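Side-chain contact in uncharacterized protein YacP (Bacillus subtilis, PDB 5MQ8), which acts as the endoribonuclease Rae1, involved in ribosome-dependent mRNA decay, and carries a PIN-clan NYN domain: residues Asp7-Ile12 against Asn24-Ala29. Residues are numbered along the deposited sequence; the frame is centred on the assembly and turned at random.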
ATOM      1  N   ASP A   7      21.034   2.776 -17.585  1.00 27.45           N
ATOM      2  CA  ASP A   7      21.188   4.119 -18.130  1.00 27.57           C
ATOM      3  C   ASP A   7      19.838   4.779 -17.835  1.00 30.83           C
ATOM      4  O   ASP A   7      18.872   4.608 -18.592  1.00 30.14           O
ATOM      5  CB  ASP A   7      21.479   4.050 -19.643  1.00 29.52           C
ATOM      6  CG  ASP A   7      21.636   5.370 -20.400  1.00 32.02           C
ATOM      7  OD1 ASP A   7      21.303   6.436 -19.828  1.00 29.56           O
ATOM      8  OD2 ASP A   7      22.004   5.324 -21.596  1.00 32.93           O
ATOM      9  N   GLY A   8      19.785   5.452 -16.687  1.00 27.92           N
ATOM     10  CA  GLY A   8      18.603   6.105 -16.145  1.00 28.22           C
ATOM     11  C   GLY A   8      17.883   7.061 -17.074  1.00 32.60           C
ATOM     12  O   GLY A   8      16.667   6.944 -17.254  1.00 30.54           O
ATOM     13  N   TYR A   9      18.622   8.020 -17.656  1.00 31.78           N
ATOM     14  CA  TYR A   9      18.054   9.007 -18.591  1.00 32.29           C
ATOM     15  C   TYR A   9      17.449   8.326 -19.825  1.00 34.31           C
ATOM     16  O   TYR A   9      16.371   8.717 -20.264  1.00 34.88           O
ATOM     17  CB  TYR A   9      19.101  10.070 -19.008  1.00 34.48           C
ATOM     18  CG  TYR A   9      18.541  11.104 -19.960  1.00 38.12           C
ATOM     19  CD1 TYR A   9      17.629  12.064 -19.521  1.00 40.31           C
ATOM     20  CD2 TYR A   9      18.853  11.074 -21.318  1.00 39.82           C
ATOM     21  CE1 TYR A   9      17.081  13.002 -20.401  1.00 41.89           C
ATOM     22  CE2 TYR A   9      18.300  11.999 -22.211  1.00 41.04           C
ATOM     23  CZ  TYR A   9      17.428  12.970 -21.741  1.00 50.92           C
ATOM     24  OH  TYR A   9      16.904  13.901 -22.606  1.00 59.16           O
ATOM     25  N   ASN A  10      18.133   7.308 -20.362  1.00 29.78           N
ATOM     26  CA  ASN A  10      17.648   6.565 -21.515  1.00 29.29           C
ATOM     27  C   ASN A  10      16.309   5.888 -21.249  1.00 34.30           C
ATOM     28  O   ASN A  10      15.449   5.913 -22.136  1.00 33.58           O
ATOM     29  CB  ASN A  10      18.672   5.548 -21.998  1.00 24.82           C
ATOM     30  CG  ASN A  10      18.317   4.926 -23.325  1.00 39.73           C
ATOM     31  OD1 ASN A  10      17.943   3.752 -23.409  1.00 35.49           O
ATOM     32  ND2 ASN A  10      18.411   5.712 -24.389  1.00 28.77           N
ATOM     33  N   MET A  11      16.128   5.284 -20.039  1.00 30.08           N
ATOM     34  CA  MET A  11      14.868   4.621 -19.658  1.00 27.85           C
ATOM     35  C   MET A  11      13.765   5.637 -19.614  1.00 32.00           C
ATOM     36  O   MET A  11      12.695   5.394 -20.166  1.00 34.51           O
ATOM     37  CB  MET A  11      14.972   3.881 -18.299  1.00 29.16           C
ATOM     38  CG  MET A  11      15.972   2.740 -18.270  1.00 30.32           C
ATOM     39  SD  MET A  11      15.832   1.504 -19.595  1.00 32.32           S
ATOM     40  CE  MET A  11      17.271   1.897 -20.566  1.00 29.23           C
ATOM     41  N   ILE A  12      14.036   6.783 -18.980  1.00 28.89           N
ATOM     42  CA  ILE A  12      13.107   7.903 -18.825  1.00 28.86           C
ATOM     43  C   ILE A  12      12.532   8.346 -20.183  1.00 35.64           C
ATOM     44  O   ILE A  12      11.320   8.438 -20.314  1.00 35.27           O
ATOM     45  CB  ILE A  12      13.747   9.065 -18.017  1.00 31.11           C
ATOM     46  CG1 ILE A  12      13.824   8.709 -16.514  1.00 31.39           C
ATOM     47  CG2 ILE A  12      12.979  10.387 -18.235  1.00 31.70           C
ATOM     48  CD1 ILE A  12      14.623   9.702 -15.617  1.00 33.42           C
ATOM     49  N   ASN A  24      10.972  19.832 -13.487  1.00 48.01           N
ATOM     50  CA  ASN A  24      12.138  19.962 -12.605  1.00 47.22           C
ATOM     51  C   ASN A  24      13.232  18.904 -12.916  1.00 50.08           C
ATOM     52  O   ASN A  24      13.653  18.157 -12.030  1.00 49.12           O
ATOM     53  CB  ASN A  24      11.698  19.967 -11.122  1.00 46.99           C
ATOM     54  CG  ASN A  24      12.753  20.350 -10.090  1.00 64.86           C
ATOM     55  OD1 ASN A  24      12.642  19.999  -8.921  1.00 54.32           O
ATOM     56  ND2 ASN A  24      13.799  21.086 -10.475  1.00 56.84           N
ATOM     57  N   SER A  25      13.661  18.846 -14.202  1.00 46.11           N
ATOM     58  CA  SER A  25      14.685  17.936 -14.743  1.00 45.49           C
ATOM     59  C   SER A  25      14.348  16.433 -14.504  1.00 48.86           C
ATOM     60  O   SER A  25      15.161  15.662 -13.972  1.00 47.74           O
ATOM     61  CB  SER A  25      16.083  18.308 -14.241  1.00 48.20           C
ATOM     62  OG  SER A  25      16.492  19.579 -14.719  1.00 55.75           O
ATOM     63  N   PHE A  26      13.120  16.042 -14.918  1.00 45.16           N
ATOM     64  CA  PHE A  26      12.562  14.687 -14.842  1.00 44.33           C
ATOM     65  C   PHE A  26      12.542  14.103 -13.414  1.00 44.58           C
ATOM     66  O   PHE A  26      12.773  12.907 -13.242  1.00 42.54           O
ATOM     67  CB  PHE A  26      13.289  13.749 -15.830  1.00 46.57           C
ATOM     68  CG  PHE A  26      13.151  14.122 -17.286  1.00 48.51           C
ATOM     69  CD1 PHE A  26      12.082  13.649 -18.043  1.00 51.16           C
ATOM     70  CD2 PHE A  26      14.114  14.907 -17.915  1.00 51.19           C
ATOM     71  CE1 PHE A  26      11.974  13.961 -19.404  1.00 52.03           C
ATOM     72  CE2 PHE A  26      13.994  15.236 -19.272  1.00 53.79           C
ATOM     73  CZ  PHE A  26      12.927  14.758 -20.006  1.00 51.59           C
ATOM     74  N   GLU A  27      12.252  14.951 -12.401  1.00 39.93           N
ATOM     75  CA  GLU A  27      12.230  14.581 -10.982  1.00 39.06           C
ATOM     76  C   GLU A  27      11.263  13.437 -10.684  1.00 41.94           C
ATOM     77  O   GLU A  27      11.630  12.504  -9.971  1.00 42.09           O
ATOM     78  CB  GLU A  27      11.931  15.798 -10.102  1.00 40.47           C
ATOM     79  CG  GLU A  27      12.032  15.509  -8.612  1.00 52.83           C
ATOM     80  CD  GLU A  27      11.690  16.651  -7.676  1.00 77.47           C
ATOM     81  OE1 GLU A  27      10.808  17.472  -8.021  1.00 63.39           O
ATOM     82  OE2 GLU A  27      12.274  16.695  -6.568  1.00 77.64           O
ATOM     83  N   GLU A  28      10.038  13.513 -11.233  1.00 36.84           N
ATOM     84  CA  GLU A  28       9.020  12.491 -11.063  1.00 34.80           C
ATOM     85  C   GLU A  28       9.401  11.221 -11.820  1.00 36.58           C
ATOM     86  O   GLU A  28       9.264  10.129 -11.264  1.00 35.91           O
ATOM     87  CB  GLU A  28       7.633  13.007 -11.466  1.00 35.63           C
ATOM     88  CG  GLU A  28       7.000  13.842 -10.367  1.00 41.82           C
ATOM     89  CD  GLU A  28       5.687  14.542 -10.669  1.00 60.02           C
ATOM     90  OE1 GLU A  28       4.905  14.048 -11.514  1.00 48.70           O
ATOM     91  OE2 GLU A  28       5.431  15.586 -10.029  1.00 59.36           O
ATOM     92  N   ALA A  29       9.927  11.362 -13.053  1.00 31.18           N
ATOM     93  CA  ALA A  29      10.346  10.214 -13.863  1.00 30.69           C
ATOM     94  C   ALA A  29      11.482   9.423 -13.180  1.00 33.96           C
ATOM     95  O   ALA A  29      11.458   8.190 -13.175  1.00 33.94           O
ATOM     96  CB  ALA A  29      10.762  10.671 -15.248  1.00 31.18           C
TER
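In this PIN-clan NYN domain, whose core is a parallel sheet, the helix that directly follows the first strand packs through Tyr-9 and Ile-12 against Phe-26 and Ala-29 of segment 24-29. The axes of the short segments 8-12 and 24-29 come within 10.9 Å at a crossing angle of 73°, and the CA atoms of Ile-12 and Ala-29 lie 6.1 Å apart. No hydrogen bond links the segments; apolar carbons make the contact. Tyr-9 and Phe-26 form an offset edge-to-face pair, with the tyrosine edge directed at the phenylalanine face, ring centroids 5.9 Å apart and planes at 82°. CE1 of Tyr-9 makes the nearest approach, 4.0 Å from CE2 of Phe-26. With CG anti to the backbone N (chi1 -180°), the tyrosine ring reaches across to the phenylalanine although its CB does not point there; beyond the pair, the side chain of Tyr-9 also touches Leu-56. Ile-12 touches both Phe-26 and Ala-29. Its CG2 branch approaches the Phe-26 ring obliquely on the CD1 side, while CG1 and CD1 of the isoleucine lie against Ala-29, whose small methyl is consistent with the short spacing of the two CA atoms. Next along the helix, Met-11 turns to another part of the fold and meets Ala-121 and Leu-124 of helix 121-145. Asp-7, which ends the central strand of the sheet, is the N-cap: its OD1 accepts a weak bond from Asn-10 N, 3.3 Å long, while its OD2 is hydrogen-bonded to Thr-102 OG1, just past strand 98-101. Back at the contact, CG2 of Ile-12 rests 3.4 Å from Phe-26 CD1 and 3.7 Å from Ala-29 CB.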